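Local structure of succinate--CoA ligase subunit alpha (Campylobacter jejuni, 6MEL) at residues A[90-100]-A[116-127]. The protein is the alpha subunit of a succinate--CoA ligase, with a Rossmann-like CoA-binding domain followed by a CoA-ligase domain. Numbering follows the deposited sequence.
Sequences IKLAVVITEHT and GMKIIGPNCPGI
Val95 and Pro122 lie side by side, with Val95 CG1 3.7 Å from Pro122 CB. They sit where parallel strands 92-95 and 118-120 run out into loops. Helix 102-115 links the strands in a beta-alpha-beta unit of the Rossmann-like sheet, and 118-120 is the outermost strand of that sheet within this chain. Four backbone hydrogen bonds join the strands and the residue just before the first, from Lys118 N to Lys91 O through to Val95 N to Ile120 O (2.7 Å, nearly straight).

On one face, Met117 reaches along Ile90 and over Ala93. The Ala93 methyl makes a shallow seat, and the bend at chi3 (81°) brings Met117 CE to 3.8 Å from Ala93 CB. Helices 78-87 and 102-115 cover this side. On the other face, Leu92 CD1 meets Ile120 CD1 at 3.8 Å. Val94 fits against the chain as it folds back: CG1 rests on Gly126 CA at 3.7 Å, and CG2 crosses Ile127 CG2 at about a right angle. Ile96 straddles Cys124 O, with CG2 and CD1 each 3.4 Å from it, and CD1 also reaches the Pro125-Gly126 backbone.

A cis peptide bond precedes Pro122. Asn123 N donates a bent hydrogen bond to Thr97 O, and Cys124 N another to Ile96 O. The Asn123 amide lies alongside Glu98, turned 35° from the carboxylate. Asn123 ND2 makes a weak bond to Glu98 OE2 (3.1 Å) and a hydrogen bond to Asp181 OD1, which probably fixes the amide flip. Backbone hydrogen bonds thus run from strands into loops, apolar side chains fill both faces, and the weak Asn123-Glu98 bond adds little by itself.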
loop_
_atom_site.group_PDB
_atom_site.type_symbol
_atom_site.label_atom_id
_atom_site.label_comp_id
_atom_site.label_asym_id
_atom_site.label_seq_id
_atom_site.Cartn_x
_atom_site.Cartn_y
_atom_site.Cartn_z
ATOM N N ILE A 90 13.445 -3.509 -24.115
ATOM C CA ILE A 90 12.394 -2.502 -23.911
ATOM C C ILE A 90 12.945 -1.297 -23.137
ATOM O O ILE A 90 13.694 -1.473 -22.202
ATOM C CB ILE A 90 11.171 -3.123 -23.220
ATOM C CG1 ILE A 90 10.562 -4.225 -24.086
ATOM C CG2 ILE A 90 10.145 -2.058 -22.856
ATOM C CD1 ILE A 90 9.981 -3.728 -25.415
ATOM N N LYS A 91 12.537 -0.078 -23.537
ATOM C CA LYS A 91 13.029 1.161 -22.933
ATOM C C LYS A 91 12.032 1.773 -21.942
ATOM O O LYS A 91 12.430 2.493 -21.063
ATOM C CB LYS A 91 13.393 2.168 -24.021
ATOM C CG LYS A 91 14.581 1.724 -24.881
ATOM C CD LYS A 91 15.790 1.261 -24.082
ATOM C CE LYS A 91 16.801 0.461 -24.891
ATOM N NZ LYS A 91 17.577 -0.467 -24.023
ATOM N N LEU A 92 10.763 1.425 -22.053
ATOM C CA LEU A 92 9.696 1.931 -21.201
ATOM C C LEU A 92 8.651 0.813 -21.052
ATOM O O LEU A 92 8.131 0.315 -22.031
ATOM C CB LEU A 92 9.058 3.189 -21.816
ATOM C CG LEU A 92 7.905 3.773 -20.982
ATOM C CD1 LEU A 92 8.415 4.319 -19.650
ATOM C CD2 LEU A 92 7.165 4.884 -21.715
ATOM N N ALA A 93 8.403 0.394 -19.812
ATOM C CA ALA A 93 7.392 -0.591 -19.481
ATOM C C ALA A 93 6.356 0.057 -18.576
ATOM O O ALA A 93 6.695 0.564 -17.501
ATOM C CB ALA A 93 8.019 -1.784 -18.801
ATOM N N VAL A 94 5.104 0.011 -19.026
ATOM C CA VAL A 94 3.995 0.540 -18.315
ATOM C C VAL A 94 3.270 -0.621 -17.637
ATOM O O VAL A 94 2.740 -1.512 -18.307
ATOM C CB VAL A 94 3.073 1.316 -19.276
ATOM C CG1 VAL A 94 1.899 1.906 -18.539
ATOM C CG2 VAL A 94 3.817 2.398 -20.037
ATOM N N VAL A 95 3.235 -0.628 -16.305
ATOM C CA VAL A 95 2.765 -1.817 -15.586
ATOM C C VAL A 95 1.476 -1.458 -14.828
ATOM O O VAL A 95 1.530 -0.732 -13.854
ATOM C CB VAL A 95 3.836 -2.364 -14.614
ATOM C CG1 VAL A 95 3.363 -3.632 -13.934
ATOM C CG2 VAL A 95 5.182 -2.573 -15.282
ATOM N N ILE A 96 0.358 -2.042 -15.236
ATOM C CA ILE A 96 -0.949 -1.701 -14.705
ATOM C C ILE A 96 -1.235 -2.421 -13.390
ATOM O O ILE A 96 -1.794 -1.801 -12.476
ATOM C CB ILE A 96 -2.045 -2.024 -15.735
ATOM C CG1 ILE A 96 -1.798 -1.294 -17.063
ATOM C CG2 ILE A 96 -3.424 -1.736 -15.168
ATOM C CD1 ILE A 96 -1.585 0.201 -16.940
ATOM N N THR A 97 -0.874 -3.706 -13.319
ATOM C CA THR A 97 -1.376 -4.665 -12.342
ATOM C C THR A 97 -1.058 -4.223 -10.903
ATOM O O THR A 97 0.022 -3.689 -10.609
ATOM C CB THR A 97 -0.724 -6.028 -12.602
ATOM O OG1 THR A 97 -0.940 -6.291 -13.993
ATOM C CG2 THR A 97 -1.249 -7.152 -11.736
ATOM N N GLU A 98 -2.046 -4.434 -10.031
ATOM C CA GLU A 98 -1.963 -4.212 -8.595
ATOM C C GLU A 98 -1.595 -5.539 -7.891
ATOM O O GLU A 98 -1.776 -6.605 -8.447
ATOM C CB GLU A 98 -3.311 -3.688 -8.072
ATOM C CG GLU A 98 -3.262 -3.250 -6.592
ATOM C CD GLU A 98 -4.411 -2.348 -6.101
ATOM O OE1 GLU A 98 -5.494 -2.487 -6.719
ATOM O OE2 GLU A 98 -4.208 -1.494 -5.115
ATOM N N HIS A 99 -1.107 -5.429 -6.650
ATOM C CA HIS A 99 -0.831 -6.529 -5.702
ATOM C C HIS A 99 0.452 -7.279 -6.063
ATOM O O HIS A 99 0.619 -8.439 -5.671
ATOM C CB HIS A 99 -2.059 -7.457 -5.511
ATOM C CG HIS A 99 -3.294 -6.751 -5.091
ATOM N ND1 HIS A 99 -3.320 -5.891 -3.985
ATOM C CD2 HIS A 99 -4.526 -6.695 -5.654
ATOM C CE1 HIS A 99 -4.531 -5.386 -3.850
ATOM N NE2 HIS A 99 -5.276 -5.825 -4.891
ATOM N N THR A 100 1.386 -6.625 -6.784
ATOM C CA THR A 100 2.698 -7.243 -7.034
ATOM C C THR A 100 3.463 -7.335 -5.710
ATOM O O THR A 100 3.564 -6.344 -4.990
ATOM C CB THR A 100 3.507 -6.449 -8.072
ATOM O OG1 THR A 100 2.753 -6.339 -9.276
ATOM C CG2 THR A 100 4.852 -7.081 -8.365
ATOM N N GLY A 116 18.782 -0.003 -18.394
ATOM C CA GLY A 116 18.315 1.299 -18.952
ATOM C C GLY A 116 16.829 1.305 -19.305
ATOM O O GLY A 116 16.425 2.068 -20.116
ATOM N N MET A 117 16.007 0.427 -18.719
ATOM C CA MET A 117 14.560 0.445 -18.968
ATOM C C MET A 117 13.888 1.282 -17.879
ATOM O O MET A 117 14.088 1.049 -16.712
ATOM C CB MET A 117 13.932 -0.956 -18.929
ATOM C CG MET A 117 12.482 -0.979 -19.342
ATOM S SD MET A 117 11.835 -2.666 -19.460
ATOM C CE MET A 117 11.517 -2.899 -17.712
ATOM N N LYS A 118 13.038 2.228 -18.279
ATOM C CA LYS A 118 12.224 2.948 -17.324
ATOM C C LYS A 118 10.912 2.217 -17.125
ATOM O O LYS A 118 10.413 1.546 -18.040
ATOM C CB LYS A 118 11.961 4.347 -17.870
ATOM C CG LYS A 118 13.208 5.170 -18.190
ATOM C CD LYS A 118 12.773 6.257 -19.196
ATOM C CE LYS A 118 13.446 7.599 -19.047
ATOM N NZ LYS A 118 14.635 7.675 -19.919
ATOM N N ILE A 119 10.331 2.396 -15.948
ATOM C CA ILE A 119 9.051 1.791 -15.595
ATOM C C ILE A 119 8.064 2.894 -15.221
ATOM O O ILE A 119 8.425 3.895 -14.581
ATOM C CB ILE A 119 9.253 0.823 -14.411
ATOM C CG1 ILE A 119 10.132 -0.377 -14.755
ATOM C CG2 ILE A 119 7.921 0.382 -13.826
ATOM C CD1 ILE A 119 10.788 -1.005 -13.545
ATOM N N ILE A 120 6.807 2.687 -15.598
ATOM C CA ILE A 120 5.669 3.436 -15.090
ATOM C C ILE A 120 4.760 2.435 -14.397
ATOM O O ILE A 120 4.274 1.511 -15.005
ATOM C CB ILE A 120 4.936 4.187 -16.214
ATOM C CG1 ILE A 120 5.832 5.278 -16.813
ATOM C CG2 ILE A 120 3.608 4.737 -15.752
ATOM C CD1 ILE A 120 5.290 5.882 -18.098
ATOM N N GLY A 121 4.598 2.629 -13.098
ATOM C CA GLY A 121 3.822 1.729 -12.258
ATOM C C GLY A 121 4.745 1.017 -11.276
ATOM O O GLY A 121 5.839 1.515 -10.963
ATOM N N PRO A 122 4.351 -0.126 -10.699
ATOM C CA PRO A 122 3.117 -0.819 -10.999
ATOM C C PRO A 122 1.925 -0.220 -10.260
ATOM O O PRO A 122 2.064 0.820 -9.631
ATOM C CB PRO A 122 3.427 -2.244 -10.517
ATOM C CG PRO A 122 4.306 -2.036 -9.315
ATOM C CD PRO A 122 5.161 -0.840 -9.683
ATOM N N ASN A 123 0.763 -0.874 -10.373
ATOM C CA ASN A 123 -0.468 -0.465 -9.668
ATOM C C ASN A 123 -0.838 0.961 -10.104
ATOM O O ASN A 123 -0.948 1.905 -9.283
ATOM C CB ASN A 123 -0.319 -0.516 -8.140
ATOM C CG ASN A 123 -1.638 -0.298 -7.431
ATOM O OD1 ASN A 123 -2.675 -0.306 -8.081
ATOM N ND2 ASN A 123 -1.607 -0.077 -6.122
ATOM N N CYS A 124 -1.009 1.129 -11.416
ATOM C CA CYS A 124 -1.264 2.428 -11.988
ATOM C C CYS A 124 -2.184 2.270 -13.190
ATOM O O CYS A 124 -2.340 1.173 -13.758
ATOM C CB CYS A 124 0.028 3.137 -12.390
ATOM S SG CYS A 124 0.765 2.577 -13.953
ATOM N N PRO A 125 -2.811 3.374 -13.633
ATOM C CA PRO A 125 -3.679 3.300 -14.809
ATOM C C PRO A 125 -2.935 3.498 -16.133
ATOM O O PRO A 125 -3.554 3.307 -17.175
ATOM C CB PRO A 125 -4.678 4.425 -14.526
ATOM C CG PRO A 125 -3.809 5.457 -13.827
ATOM C CD PRO A 125 -2.963 4.632 -12.891
ATOM N N GLY A 126 -1.642 3.846 -16.081
ATOM C CA GLY A 126 -0.825 3.993 -17.272
ATOM C C GLY A 126 -0.553 5.426 -17.673
ATOM O O GLY A 126 -0.455 6.314 -16.836
ATOM N N ILE A 127 -0.376 5.641 -18.974
ATOM C CA ILE A 127 0.028 6.953 -19.487
ATOM C C ILE A 127 -0.865 7.292 -20.678
ATOM O O ILE A 127 -1.264 6.401 -21.428
ATOM C CB ILE A 127 1.531 7.004 -19.839
ATOM C CG1 ILE A 127 1.960 8.359 -20.408
ATOM C CG2 ILE A 127 1.917 5.888 -20.792
ATOM C CD1 ILE A 127 3.471 8.515 -20.514
#